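Enhancer of mrna-decapping protein 3 (Homo sapiens, PDB 2VC8) binds single-stranded RNA and promotes mRNA decapping and degradation, its LSm domain being the part in this crystal structure. Local coordinates at residues 11-16 against 20-25; 40-45 against 52-57. All coordinates share one frame; numbering follows the deposited sequence. Where two conformers were deposited one is given.

Contact 1: 11-16 against 20-25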
loop_
_atom_site.group_PDB
_atom_site.type_symbol
_atom_site.label_atom_id
_atom_site.label_comp_id
_atom_site.label_asym_id
_atom_site.label_seq_id
_atom_site.Cartn_x
_atom_site.Cartn_y
_atom_site.Cartn_z
ATOM N N ILE A 11 6.222 -3.306 -3.537
ATOM C CA ILE A 11 5.716 -3.809 -2.271
ATOM C C ILE A 11 6.138 -2.807 -1.200
ATOM O O ILE A 11 7.272 -2.392 -1.160
ATOM C CB ILE A 11 6.271 -5.216 -1.896
ATOM C CG1 ILE A 11 6.119 -6.254 -3.056
ATOM C CG2 ILE A 11 5.611 -5.750 -0.620
ATOM C CD1 ILE A 11 6.695 -7.642 -2.735
ATOM N N VAL A 12 5.175 -2.409 -0.392
ATOM C CA VAL A 12 5.373 -1.295 0.552
ATOM C C VAL A 12 4.872 -1.643 1.942
ATOM O O VAL A 12 4.060 -2.535 2.117
ATOM C CB VAL A 12 4.696 0.016 0.076
ATOM C CG1 VAL A 12 5.232 0.421 -1.274
ATOM C CG2 VAL A 12 3.189 -0.077 0.100
ATOM N N SER A 13 5.345 -0.886 2.910
ATOM C CA SER A 13 4.811 -0.860 4.243
ATOM C C SER A 13 4.277 0.567 4.428
ATOM O O SER A 13 5.021 1.499 4.222
ATOM C CB SER A 13 5.910 -1.131 5.250
ATOM O OG SER A 13 5.408 -1.017 6.554
ATOM N N ILE A 14 2.977 0.763 4.719
ATOM C CA ILE A 14 2.288 2.078 4.867
ATOM C C ILE A 14 1.886 2.207 6.374
ATOM O O ILE A 14 1.072 1.402 6.827
ATOM C CB ILE A 14 1.009 2.080 3.996
ATOM C CG1 ILE A 14 1.353 2.138 2.496
ATOM C CG2 ILE A 14 0.063 3.268 4.306
ATOM C CD1 ILE A 14 0.129 2.055 1.610
ATOM N N ASN A 15 2.457 3.177 7.130
ATOM C CA ASN A 15 2.093 3.472 8.499
ATOM C C ASN A 15 1.017 4.526 8.457
ATOM O O ASN A 15 1.231 5.572 7.899
ATOM C CB ASN A 15 3.304 3.988 9.248
ATOM C CG ASN A 15 3.107 4.008 10.728
ATOM O OD1 ASN A 15 1.979 4.139 11.233
ATOM N ND2 ASN A 15 4.217 3.906 11.446
ATOM N N CYS A 16 -0.129 4.239 9.040
ATOM C CA CYS A 16 -1.228 5.186 9.020
ATOM C C CYS A 16 -1.405 5.878 10.359
ATOM O O CYS A 16 -2.417 6.586 10.590
ATOM C CB CYS A 16 -2.488 4.495 8.533
ATOM S SG CYS A 16 -2.695 4.671 6.763
ATOM N N LEU A 20 -4.480 3.264 13.395
ATOM C CA LEU A 20 -4.609 2.097 12.494
ATOM C C LEU A 20 -3.355 1.262 12.320
ATOM O O LEU A 20 -3.436 0.075 11.904
ATOM C CB LEU A 20 -5.078 2.527 11.111
ATOM C CG LEU A 20 -6.535 2.938 10.971
ATOM C CD1 LEU A 20 -6.809 3.300 9.522
ATOM C CD2 LEU A 20 -7.420 1.847 11.422
ATOM N N GLY A 21 -2.200 1.847 12.560
ATOM C CA GLY A 21 -0.958 1.081 12.468
ATOM C C GLY A 21 -0.505 0.832 11.023
ATOM O O GLY A 21 -0.711 1.662 10.133
ATOM N N VAL A 22 0.188 -0.301 10.835
ATOM C CA VAL A 22 1.037 -0.500 9.692
ATOM C C VAL A 22 0.451 -1.620 8.844
ATOM O O VAL A 22 0.001 -2.678 9.375
ATOM C CB VAL A 22 2.459 -0.829 10.119
ATOM C CG1 VAL A 22 3.364 -1.136 8.947
ATOM C CG2 VAL A 22 3.018 0.355 10.920
ATOM N N TYR A 23 0.413 -1.412 7.533
ATOM C CA TYR A 23 -0.066 -2.389 6.544
ATOM C C TYR A 23 1.027 -2.629 5.540
ATOM O O TYR A 23 1.662 -1.651 5.096
ATOM C CB TYR A 23 -1.344 -1.871 5.865
ATOM C CG TYR A 23 -2.459 -1.693 6.847
ATOM C CD1 TYR A 23 -2.491 -0.569 7.657
ATOM C CD2 TYR A 23 -3.411 -2.666 7.040
ATOM C CE1 TYR A 23 -3.420 -0.373 8.630
ATOM C CE2 TYR A 23 -4.420 -2.464 8.046
ATOM C CZ TYR A 23 -4.336 -1.339 8.828
ATOM O OH TYR A 23 -5.285 -1.178 9.795
ATOM N N GLN A 24 1.235 -3.883 5.160
ATOM C CA GLN A 24 2.246 -4.181 4.178
ATOM C C GLN A 24 1.634 -4.980 3.016
ATOM O O GLN A 24 0.782 -5.823 3.230
ATOM C CB GLN A 24 3.402 -4.989 4.765
ATOM C CG GLN A 24 3.954 -4.396 6.039
ATOM C CD GLN A 24 5.313 -4.929 6.425
ATOM O OE1 GLN A 24 5.626 -6.084 6.181
ATOM N NE2 GLN A 24 6.108 -4.092 7.072
ATOM N N GLY A 25 2.028 -4.674 1.793
ATOM C CA GLY A 25 1.495 -5.379 0.642
ATOM C C GLY A 25 1.942 -4.851 -0.664
ATOM O O GLY A 25 2.584 -3.810 -0.751
HETATM O O HOH W 1 -4.568 5.732 12.198
#
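Gly-25, Cys-16 and Ser-13 give up the most surface where strands 11-15 and 22-31 pair as an antiparallel beta hairpin of the Sm fold. At the far end from the turn Gly-25 and Val-12 form a hydrogen-bonded pair: Val-12 N donates to Gly-25 O at 3.0 Å, and Gly-25 N returns the bond to Val-12 O. Ile-11 CA adds a CA-H...O contact to Gly-25 O at 3.5 Å. Ser-13 pairs with Gln-24 without backbone hydrogen bonds, and there the side chains do the work. With OG anti to the backbone N (chi1 176°), the hydroxyl lies close to Val-22 CG1 and accepts a bond from Gln-24 NE2 at 3.2 Å, the oxygen sitting 20° out of the amide plane. With an alanine here the Gln-24 amide is likely to lose this acceptor and be freer to turn. Beyond it, Val-22 CG2 rests 3.7 Å from Asn-15 CG, while the OD1 of that amide is bonded to Gly-17 N in the turn. Cys-16 closes the hairpin: its N donates to Gly-21 O (2.9 Å), its CB meets Leu-20 CB, and a water takes a weak bond from Leu-20 N while donating to Cys-16 O at 2.8 Å.

Contact 2: 40-45 against 52-57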
loop_
_atom_site.group_PDB
_atom_site.type_symbol
_atom_site.label_atom_id
_atom_site.label_comp_id
_atom_site.label_asym_id
_atom_site.label_seq_id
_atom_site.Cartn_x
_atom_site.Cartn_y
_atom_site.Cartn_z
ATOM N N THR A 40 -3.010 -4.955 -2.258
ATOM C CA THR A 40 -3.705 -6.230 -2.371
ATOM C C THR A 40 -3.183 -7.220 -1.313
ATOM O O THR A 40 -2.007 -7.263 -0.975
ATOM C CB THR A 40 -3.782 -6.800 -3.850
ATOM O OG1 THR A 40 -4.070 -8.222 -3.839
ATOM C CG2 THR A 40 -2.521 -6.500 -4.638
ATOM N N ARG A 41 -4.108 -7.966 -0.768
ATOM C CA ARG A 41 -3.785 -8.987 0.219
ATOM C C ARG A 41 -2.840 -8.467 1.310
ATOM O O ARG A 41 -1.822 -9.116 1.597
ATOM C CB ARG A 41 -3.157 -10.227 -0.479
ATOM C CG ARG A 41 -4.108 -10.868 -1.475
ATOM C CD ARG A 41 -3.618 -12.213 -1.950
ATOM N NE ARG A 41 -3.210 -12.121 -3.330
ATOM C CZ ARG A 41 -1.960 -12.129 -3.786
ATOM N NH1 ARG A 41 -0.883 -12.228 -2.974
ATOM N NH2 ARG A 41 -1.797 -12.026 -5.096
ATOM N N PRO A 42 -3.120 -7.307 1.887
ATOM C CA PRO A 42 -2.174 -6.783 2.819
ATOM C C PRO A 42 -2.135 -7.542 4.127
ATOM O O PRO A 42 -3.071 -8.256 4.480
ATOM C CB PRO A 42 -2.693 -5.364 3.099
ATOM C CG PRO A 42 -4.090 -5.468 2.853
ATOM C CD PRO A 42 -4.322 -6.479 1.753
ATOM N N PHE A 43 -1.013 -7.408 4.805
ATOM C CA PHE A 43 -0.752 -7.866 6.156
ATOM C C PHE A 43 -0.810 -6.655 7.102
ATOM O O PHE A 43 -0.451 -5.546 6.751
ATOM C CB PHE A 43 0.651 -8.481 6.258
ATOM C CG PHE A 43 0.691 -9.980 6.124
ATOM C CD1 PHE A 43 0.265 -10.549 4.980
ATOM C CD2 PHE A 43 1.199 -10.780 7.132
ATOM C CE1 PHE A 43 0.250 -11.972 4.833
ATOM C CE2 PHE A 43 1.225 -12.182 6.976
ATOM C CZ PHE A 43 0.749 -12.743 5.828
ATOM N N HIS A 44 -1.206 -6.956 8.310
ATOM C CA HIS A 44 -1.298 -6.068 9.411
ATOM C C HIS A 44 -1.066 -6.900 10.696
ATOM O O HIS A 44 -1.672 -7.965 10.855
ATOM C CB HIS A 44 -2.712 -5.436 9.394
ATOM C CG HIS A 44 -2.969 -4.518 10.540
ATOM N ND1 HIS A 44 -2.301 -3.316 10.680
ATOM C CD2 HIS A 44 -3.815 -4.606 11.591
ATOM C CE1 HIS A 44 -2.722 -2.708 11.780
ATOM N NE2 HIS A 44 -3.646 -3.465 12.339
ATOM N N ASN A 45 -0.135 -6.473 11.546
ATOM C CA ASN A 45 0.218 -7.131 12.834
ATOM C C ASN A 45 0.696 -8.582 12.563
ATOM O O ASN A 45 0.389 -9.471 13.350
ATOM C CB ASN A 45 -0.987 -7.094 13.807
ATOM C CG ASN A 45 -1.452 -5.667 14.112
ATOM O OD1 ASN A 45 -2.575 -5.431 14.631
ATOM N ND2 ASN A 45 -0.611 -4.705 13.756
ATOM N N PRO A 52 -9.419 -8.370 0.979
ATOM C CA PRO A 52 -8.378 -8.615 -0.029
ATOM C C PRO A 52 -7.749 -7.361 -0.620
ATOM O O PRO A 52 -6.744 -7.462 -1.297
ATOM C CB PRO A 52 -9.085 -9.476 -1.116
ATOM C CG PRO A 52 -10.463 -9.079 -0.992
ATOM C CD PRO A 52 -10.725 -8.828 0.459
ATOM N N GLU A 53 -8.365 -6.182 -0.453
ATOM C CA GLU A 53 -7.833 -4.927 -0.989
ATOM C C GLU A 53 -8.160 -3.849 -0.056
ATOM O O GLU A 53 -9.307 -3.709 0.340
ATOM C CB GLU A 53 -8.397 -4.511 -2.330
ATOM C CG GLU A 53 -7.652 -3.307 -2.919
ATOM C CD GLU A 53 -8.375 -2.603 -4.061
ATOM O OE1 GLU A 53 -9.236 -3.217 -4.688
ATOM O OE2 GLU A 53 -8.106 -1.398 -4.316
ATOM N N VAL A 54 -7.151 -3.081 0.330
ATOM C CA VAL A 54 -7.386 -1.925 1.225
ATOM C C VAL A 54 -6.796 -0.689 0.590
ATOM O O VAL A 54 -5.667 -0.760 0.085
ATOM C CB VAL A 54 -6.800 -2.151 2.647
ATOM C CG1 VAL A 54 -7.114 -0.884 3.539
ATOM C CG2 VAL A 54 -7.345 -3.419 3.327
ATOM N N THR A 55 -7.565 0.400 0.618
ATOM C CA THR A 55 -7.194 1.610 -0.066
ATOM C C THR A 55 -7.044 2.749 0.963
ATOM O O THR A 55 -7.947 2.977 1.788
ATOM C CB THR A 55 -8.202 1.958 -1.138
ATOM O OG1 THR A 55 -8.163 0.897 -2.145
ATOM C CG2 THR A 55 -7.955 3.313 -1.759
ATOM N N PHE A 56 -5.884 3.405 0.893
ATOM C CA PHE A 56 -5.480 4.418 1.863
ATOM C C PHE A 56 -5.364 5.754 1.182
ATOM O O PHE A 56 -4.861 5.822 0.076
ATOM C CB PHE A 56 -4.101 4.037 2.424
ATOM C CG PHE A 56 -4.033 2.645 3.015
ATOM C CD1 PHE A 56 -3.751 1.508 2.237
ATOM C CD2 PHE A 56 -4.269 2.489 4.320
ATOM C CE1 PHE A 56 -3.711 0.270 2.822
ATOM C CE2 PHE A 56 -4.237 1.219 4.924
ATOM C CZ PHE A 56 -3.934 0.130 4.165
ATOM N N ARG A 57 -5.736 6.836 1.874
ATOM C CA ARG A 57 -5.410 8.166 1.370
ATOM C C ARG A 57 -3.971 8.480 1.673
ATOM O O ARG A 57 -3.509 8.313 2.819
ATOM C CB ARG A 57 -6.326 9.205 1.989
ATOM C CG ARG A 57 -7.791 9.067 1.705
ATOM C CD ARG A 57 -8.616 10.288 2.251
ATOM N NE ARG A 57 -8.453 10.396 3.704
ATOM C CZ ARG A 57 -8.854 11.419 4.460
ATOM N NH1 ARG A 57 -9.490 12.473 3.941
ATOM N NH2 ARG A 57 -8.641 11.369 5.758
HETATM O O HOH W 2 -6.970 -8.609 -3.692
#
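A corner of the curled antiparallel Sm sheet brings 40-45 against 52-57: the chain bends at Thr-40 and Arg-41, and the start of strand 53-57 meets it there. Pro-52 O is the focus. Arg-41 N donates to it at 2.7 Å in a nearly straight bond (172° at the hydrogen), although the donor stands above the carbonyl plane, 43° out of it. Thr-40 CA adds a CA-H...O contact to the same oxygen, and a water donates to it from 2.7 Å. That water also lies 2.9 Å from Thr-40 OG1 and thus bridges the hydroxyl, in the conformer described, to the Pro-52 carbonyl just before strand 53-57; OG1 is placed for this by lying anti to the backbone N (chi1 161°). Thr-40 and Glu-53 form the one bridged pair, of the non-hydrogen-bonded kind. Past the bend the pairing gives way to side-chain packing: Pro-42 CG touches Val-54 CG2 at 3.9 Å, the two side chains crossing at about a right angle. From here the segments diverge. Strand 53-57 runs on along strand 36-39, with Val-54 bonded to Leu-39 and Phe-56 to Ile-37, while strand 42-44 leaves to pair with strands 22-31 and 47-48.

From the N terminus, contact 1 comes first: it closes the short turn between strands 11-15 and 22-31. Contact 2 opens only after the chain has run on through 22-31 and 36-39, and closes the loop that carries strand 47-48; the two are in series, neither nested nor crossed. Their centres lie about 8 Å apart, and strand 22-31 joins them, because 42-44 is its neighbour in the sheet. Gln-24 N lies 2.9 Å from Phe-43 O, a probable hydrogen bond, and His-44 ND1 is bonded to Val-22 O while its ring stacks on that of Tyr-23. Tyr-23 also meets Phe-56, so one aromatic side chain links the hairpin to both segments of contact 2.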